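Local coordinates for prolyl-tRNA synthetase (Naegleria fowleri, PDB 6UYH), which probably catalyses the ATP-dependent attachment of proline to its cognate tRNA, and here holds the inhibitor halofuginone together with an ATP analogue, at residues 143-148 against 166-171. Sequence-based numbering, arbitrary orientation. Where two conformers were deposited one is given.
Sequences NQWTNV and YWQEGH. With HFG (7-bromo-6-chloro-3-{3-[(2R,3S)-3-hydroxypiperidin-2-yl]-2-oxopropyl}quinazolin-4(3H)-one), chain D; ANP (phosphoaminophosphonic acid-adenylate ester), chain C.
Four backbone hydrogen bonds join Gln144 to Glu169 and Thr146 to Trp167, pairing two antiparallel strands of the class II synthetase core. Among side chains, Gln144 NE2 donates to Glu169 OE1 (3.1 Å), which lies in the amide plane of Gln144 but is met from above the carboxylate plane; Gln144 OE1 accepts from Phe76 N. Ser120 also bonds Glu169 OE1, and His171 NE2 holds Glu169 OE2 at 2.8 Å, so both carboxylate oxygens are tied down. On the other face Gln168 NE2 gives a hydrogen bond to Asn143 OD1 (2.8 Å), the two amides nearly coplanar, while Gln168 OE1 bonds Tyr191 OH. Gln168 bends at chi2 (77°) to make this bond, and its CB sits over the six-membered ring of Trp145, 3.5 Å from the centroid, in a CH-pi contact. In the conformer given, Val148 CG2 makes another, 3.3 Å from the centroid of the five-membered ring of Trp167, with Glu169 CB over the opposite face. Trp167 CH2 lies 3.5 Å from halofuginone C5', and Trp167 CZ3 3.6 Å from O5' of the ATP analogue. Helix 49-67 covers the Asn143, Trp145 and Gln168 face; strands 72-73 and 261-272 flank strands 140-149 and 164-174 respectively.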
ATOM      1  N   ASN A 143      10.199   4.845   6.168  1.00 17.21           N
ATOM      2  CA  ASN A 143       9.127   5.434   5.385  1.00 17.34           C
ATOM      3  C   ASN A 143       7.924   4.506   5.453  1.00 16.82           C
ATOM      4  O   ASN A 143       8.082   3.289   5.578  1.00 16.36           O
ATOM      5  CB  ASN A 143       9.571   5.641   3.923  1.00 15.62           C
ATOM      6  CG  ASN A 143       8.452   6.105   3.033  1.00 16.15           C
ATOM      7  OD1 ASN A 143       8.039   7.266   3.104  1.00 19.25           O
ATOM      8  ND2 ASN A 143       7.945   5.206   2.181  1.00 14.69           N
ATOM      9  N   GLN A 144       6.722   5.071   5.392  1.00 15.42           N
ATOM     10  CA  GLN A 144       5.560   4.200   5.231  1.00 17.98           C
ATOM     11  C   GLN A 144       4.518   4.856   4.336  1.00 16.68           C
ATOM     12  O   GLN A 144       4.331   6.074   4.365  1.00 17.72           O
ATOM     13  CB  GLN A 144       4.941   3.798   6.585  1.00 19.18           C
ATOM     14  CG  GLN A 144       4.637   4.938   7.537  1.00 18.62           C
ATOM     15  CD  GLN A 144       4.015   4.440   8.835  1.00 19.17           C
ATOM     16  OE1 GLN A 144       4.237   3.299   9.236  1.00 19.54           O
ATOM     17  NE2 GLN A 144       3.235   5.297   9.498  1.00 18.57           N
ATOM     18  N   TRP A 145       3.866   4.021   3.518  1.00 16.13           N
ATOM     19  CA  TRP A 145       2.745   4.405   2.665  1.00 15.48           C
ATOM     20  C   TRP A 145       1.466   4.002   3.392  1.00 18.55           C
ATOM     21  O   TRP A 145       1.205   2.806   3.565  1.00 20.60           O
ATOM     22  CB  TRP A 145       2.841   3.702   1.307  1.00 15.10           C
ATOM     23  CG  TRP A 145       4.065   4.057   0.541  1.00 17.62           C
ATOM     24  CD1 TRP A 145       5.266   3.403   0.548  1.00 20.04           C
ATOM     25  CD2 TRP A 145       4.206   5.150  -0.365  1.00 13.88           C
ATOM     26  NE1 TRP A 145       6.151   4.033  -0.294  1.00 17.72           N
ATOM     27  CE2 TRP A 145       5.529   5.119  -0.855  1.00 16.96           C
ATOM     28  CE3 TRP A 145       3.350   6.173  -0.789  1.00 16.26           C
ATOM     29  CZ2 TRP A 145       6.014   6.060  -1.762  1.00 18.63           C
ATOM     30  CZ3 TRP A 145       3.821   7.097  -1.687  1.00 17.26           C
ATOM     31  CH2 TRP A 145       5.148   7.043  -2.163  1.00 17.69           C
ATOM     32  N   THR A 146       0.682   4.988   3.839  1.00 20.14           N
ATOM     33  CA  THR A 146      -0.421   4.725   4.757  1.00 25.33           C
ATOM     34  C   THR A 146      -1.602   5.630   4.450  1.00 20.30           C
ATOM     35  O   THR A 146      -1.486   6.640   3.740  1.00 20.24           O
ATOM     36  CB  THR A 146      -0.037   4.959   6.236  1.00 25.31           C
ATOM     37  OG1 THR A 146       0.133   6.364   6.459  1.00 30.97           O
ATOM     38  CG2 THR A 146       1.243   4.279   6.611  1.00 21.88           C
ATOM     39  N   ASN A 147      -2.745   5.287   5.050  1.00 15.48           N
ATOM     40  CA  ASN A 147      -3.868   6.215   5.123  1.00 14.95           C
ATOM     41  C   ASN A 147      -3.789   7.066   6.390  1.00 20.03           C
ATOM     42  O   ASN A 147      -3.203   6.675   7.393  1.00 22.14           O
ATOM     43  CB  ASN A 147      -5.216   5.477   5.034  1.00 15.57           C
ATOM     44  CG  ASN A 147      -5.389   4.403   6.083  1.00 25.13           C
ATOM     45  OD1 ASN A 147      -4.435   3.926   6.683  1.00 21.69           O
ATOM     46  ND2 ASN A 147      -6.634   3.996   6.286  1.00 28.80           N
ATOM     47  N   VAL A 148      -4.384   8.252   6.314  0.54 14.99           N
ATOM     48  CA  VAL A 148      -4.337   9.257   7.367  0.54 16.57           C
ATOM     49  C   VAL A 148      -5.749   9.787   7.555  0.54 16.62           C
ATOM     50  O   VAL A 148      -6.494   9.920   6.580  0.54 20.44           O
ATOM     51  CB  VAL A 148      -3.381  10.415   6.993  0.54 19.34           C
ATOM     52  CG1 VAL A 148      -3.054  11.243   8.212  0.54 21.10           C
ATOM     53  CG2 VAL A 148      -2.113   9.878   6.333  0.54 24.31           C
ATOM     54  N   TYR A 166      -4.267   9.536   1.580  1.00 14.34           N
ATOM     55  CA  TYR A 166      -3.172   8.576   1.494  1.00 19.41           C
ATOM     56  C   TYR A 166      -1.883   9.349   1.279  1.00 18.96           C
ATOM     57  O   TYR A 166      -1.871  10.357   0.565  1.00 18.52           O
ATOM     58  CB  TYR A 166      -3.424   7.566   0.357  1.00 18.64           C
ATOM     59  CG  TYR A 166      -4.805   6.982   0.504  1.00 22.60           C
ATOM     60  CD1 TYR A 166      -5.033   5.941   1.381  1.00 21.39           C
ATOM     61  CD2 TYR A 166      -5.899   7.526  -0.172  1.00 22.33           C
ATOM     62  CE1 TYR A 166      -6.311   5.416   1.568  1.00 22.84           C
ATOM     63  CE2 TYR A 166      -7.193   7.005   0.008  1.00 22.22           C
ATOM     64  CZ  TYR A 166      -7.386   5.962   0.889  1.00 23.17           C
ATOM     65  OH  TYR A 166      -8.648   5.430   1.078  1.00 24.87           O
ATOM     66  N   TRP A 167      -0.804   8.902   1.916  1.00 15.36           N
ATOM     67  CA  TRP A 167       0.465   9.607   1.768  1.00 15.17           C
ATOM     68  C   TRP A 167       1.605   8.618   1.951  1.00 15.76           C
ATOM     69  O   TRP A 167       1.391   7.431   2.211  1.00 16.24           O
ATOM     70  CB  TRP A 167       0.570  10.791   2.740  1.00 17.11           C
ATOM     71  CG  TRP A 167       0.832  10.501   4.220  1.00 16.64           C
ATOM     72  CD1 TRP A 167       0.984   9.280   4.841  1.00 15.91           C
ATOM     73  CD2 TRP A 167       0.944  11.486   5.251  1.00 17.10           C
ATOM     74  NE1 TRP A 167       1.201   9.467   6.195  1.00 17.16           N
ATOM     75  CE2 TRP A 167       1.182  10.809   6.466  1.00 15.61           C
ATOM     76  CE3 TRP A 167       0.879  12.887   5.258  1.00 18.79           C
ATOM     77  CZ2 TRP A 167       1.342  11.484   7.677  1.00 19.45           C
ATOM     78  CZ3 TRP A 167       1.037  13.557   6.458  1.00 20.53           C
ATOM     79  CH2 TRP A 167       1.263  12.853   7.650  1.00 23.30           C
ATOM     80  N   GLN A 168       2.826   9.113   1.784  1.00 16.33           N
ATOM     81  CA  GLN A 168       3.980   8.517   2.439  1.00 14.64           C
ATOM     82  C   GLN A 168       4.441   9.517   3.481  1.00 12.50           C
ATOM     83  O   GLN A 168       4.344  10.730   3.265  1.00 14.70           O
ATOM     84  CB  GLN A 168       5.137   8.197   1.481  1.00 15.66           C
ATOM     85  CG  GLN A 168       5.668   9.392   0.642  1.00 16.49           C
ATOM     86  CD  GLN A 168       6.585  10.384   1.395  1.00 16.35           C
ATOM     87  OE1 GLN A 168       6.621  11.573   1.056  1.00 17.50           O
ATOM     88  NE2 GLN A 168       7.348   9.893   2.384  1.00 16.70           N
ATOM     89  N   GLU A 169       4.903   9.009   4.622  1.00 13.99           N
ATOM     90  CA  GLU A 169       5.600   9.833   5.601  1.00 15.28           C
ATOM     91  C   GLU A 169       6.948   9.189   5.896  1.00 15.94           C
ATOM     92  O   GLU A 169       7.028   7.992   6.209  1.00 16.01           O
ATOM     93  CB  GLU A 169       4.769  10.034   6.893  1.00 14.89           C
ATOM     94  CG  GLU A 169       4.324   8.727   7.558  1.00 16.79           C
ATOM     95  CD  GLU A 169       3.472   8.963   8.792  1.00 20.93           C
ATOM     96  OE1 GLU A 169       2.455   8.249   8.948  1.00 18.72           O
ATOM     97  OE2 GLU A 169       3.824   9.851   9.600  1.00 18.99           O
ATOM     98  N   GLY A 170       8.005   9.984   5.774  1.00 16.41           N
ATOM     99  CA  GLY A 170       9.358   9.545   6.072  1.00 17.96           C
ATOM    100  C   GLY A 170       9.811  10.207   7.362  1.00 21.03           C
ATOM    101  O   GLY A 170       9.485  11.361   7.614  1.00 19.40           O
ATOM    102  N   HIS A 171      10.534   9.451   8.180  1.00 17.97           N
ATOM    103  CA  HIS A 171      11.012   9.906   9.485  1.00 19.07           C
ATOM    104  C   HIS A 171      12.449   9.429   9.619  1.00 20.58           C
ATOM    105  O   HIS A 171      12.697   8.218   9.664  1.00 19.63           O
ATOM    106  CB  HIS A 171      10.143   9.338  10.612  1.00 18.40           C
ATOM    107  CG  HIS A 171       8.713   9.775  10.552  1.00 20.89           C
ATOM    108  ND1 HIS A 171       8.221  10.804  11.325  1.00 19.68           N
ATOM    109  CD2 HIS A 171       7.670   9.330   9.808  1.00 19.89           C
ATOM    110  CE1 HIS A 171       6.939  10.979  11.059  1.00 23.12           C
ATOM    111  NE2 HIS A 171       6.578  10.097  10.145  1.00 18.90           N
TER
HETATM  112  O4' HFG D 602       1.788  15.940  10.159  1.00 20.28           O
HETATM  113  C21 HFG D 602       2.426  16.944  10.400  1.00 24.81           C
HETATM  114  C3' HFG D 602       3.933  16.977  10.299  1.00 20.55           C
HETATM  115  C2' HFG D 602       4.559  15.964   9.331  1.00 20.83           C
HETATM  116  N1' HFG D 602       4.384  14.575   9.776  1.00 17.42           N
HETATM  117  C6' HFG D 602       5.115  13.629   8.924  1.00 16.82           C
HETATM  118  C5' HFG D 602       4.671  13.705   7.487  1.00 18.02           C
HETATM  119  C4' HFG D 602       4.765  15.144   6.972  1.00 17.85           C
HETATM  120  C39 HFG D 602       4.038  16.100   7.899  1.00 16.99           C
HETATM  121  O7' HFG D 602       4.216  17.444   7.439  1.00 18.66           O
HETATM  122  C1' HFG D 602       1.732  18.240  10.844  1.00 20.25           C
HETATM  123  N3  HFG D 602       0.412  17.985  11.416  1.00 19.80           N
HETATM  124  C4  HFG D 602       0.353  17.341  12.645  1.00 16.95           C
HETATM  125  O11 HFG D 602       1.367  17.042  13.250  1.00 22.03           O
HETATM  126  C10 HFG D 602      -1.014  17.037  13.089  1.00 22.33           C
HETATM  127  C5  HFG D 602      -1.229  16.405  14.312  1.00 20.51           C
HETATM  128  C2  HFG D 602      -0.717  18.304  10.711  1.00 22.25           C
HETATM  129  N1  HFG D 602      -1.926  18.041  11.055  1.00 23.99           N
HETATM  130  C9  HFG D 602      -2.094  17.373  12.269  1.00 23.05           C
HETATM  131  C8  HFG D 602      -3.388  17.021  12.652  1.00 22.26           C
HETATM  132  C7  HFG D 602      -3.581  16.367  13.858  1.00 23.39           C
HETATM  133 BR1  HFG D 602      -5.336  15.811  14.296  1.00 38.31          BR
HETATM  134  C6  HFG D 602      -2.519  16.091  14.693  1.00 21.53           C
HETATM  135 CL1  HFG D 602      -2.772  15.392  16.264  1.00 29.18          CL
HETATM  136  PG  ANP C 601      -2.703  22.083   5.063  1.00 44.96           P
HETATM  137  O1G ANP C 601      -2.709  23.527   5.246  1.00 48.39           O
HETATM  138  O2G ANP C 601      -3.812  21.459   6.012  1.00 37.08           O
HETATM  139  O3G ANP C 601      -3.012  21.826   3.537  1.00 52.93           O
HETATM  140  PB  ANP C 601      -0.732  20.530   6.702  1.00 37.32           P
HETATM  141  O1B ANP C 601       0.223  21.250   7.531  1.00 38.66           O
HETATM  142  O2B ANP C 601      -1.954  20.104   7.572  1.00 31.96           O
HETATM  143  N3B ANP C 601      -1.246  21.410   5.410  1.00 46.77           N
HETATM  144  PA  ANP C 601       0.990  18.208   6.603  1.00 26.46           P
HETATM  145  O1A ANP C 601       2.330  18.815   6.752  1.00 32.74           O
HETATM  146  O2A ANP C 601       0.513  17.651   7.903  1.00 26.06           O
HETATM  147  O3A ANP C 601      -0.094  19.253   6.096  1.00 31.43           O
HETATM  148  O5' ANP C 601       0.870  17.044   5.497  1.00 29.10           O
HETATM  149  C5' ANP C 601       1.845  16.672   4.495  1.00 25.80           C
HETATM  150  C4' ANP C 601       1.230  16.953   3.149  1.00 31.92           C
HETATM  151  O4' ANP C 601      -0.016  16.231   3.020  1.00 24.98           O
HETATM  152  C3' ANP C 601       0.850  18.413   2.957  1.00 35.76           C
HETATM  153  O3' ANP C 601       1.967  19.164   2.496  1.00 47.43           O
HETATM  154  C2' ANP C 601      -0.265  18.336   1.914  1.00 28.95           C
HETATM  155  O2' ANP C 601       0.278  18.402   0.602  1.00 29.21           O
HETATM  156  C1' ANP C 601      -0.919  16.972   2.215  1.00 20.67           C
HETATM  157  N9  ANP C 601      -2.188  17.073   2.924  1.00 24.31           N
HETATM  158  C8  ANP C 601      -2.421  17.689   4.126  1.00 21.83           C
HETATM  159  N7  ANP C 601      -3.664  17.620   4.534  1.00 23.11           N
HETATM  160  C5  ANP C 601      -4.299  16.904   3.527  1.00 21.25           C
HETATM  161  C6  ANP C 601      -5.632  16.491   3.356  1.00 22.18           C
HETATM  162  N6  ANP C 601      -6.600  16.697   4.253  1.00 20.37           N
HETATM  163  N1  ANP C 601      -5.938  15.823   2.221  1.00 19.74           N
HETATM  164  C2  ANP C 601      -4.964  15.567   1.342  1.00 19.60           C
HETATM  165  N3  ANP C 601      -3.671  15.890   1.405  1.00 19.85           N
HETATM  166  C4  ANP C 601      -3.402  16.565   2.527  1.00 20.06           C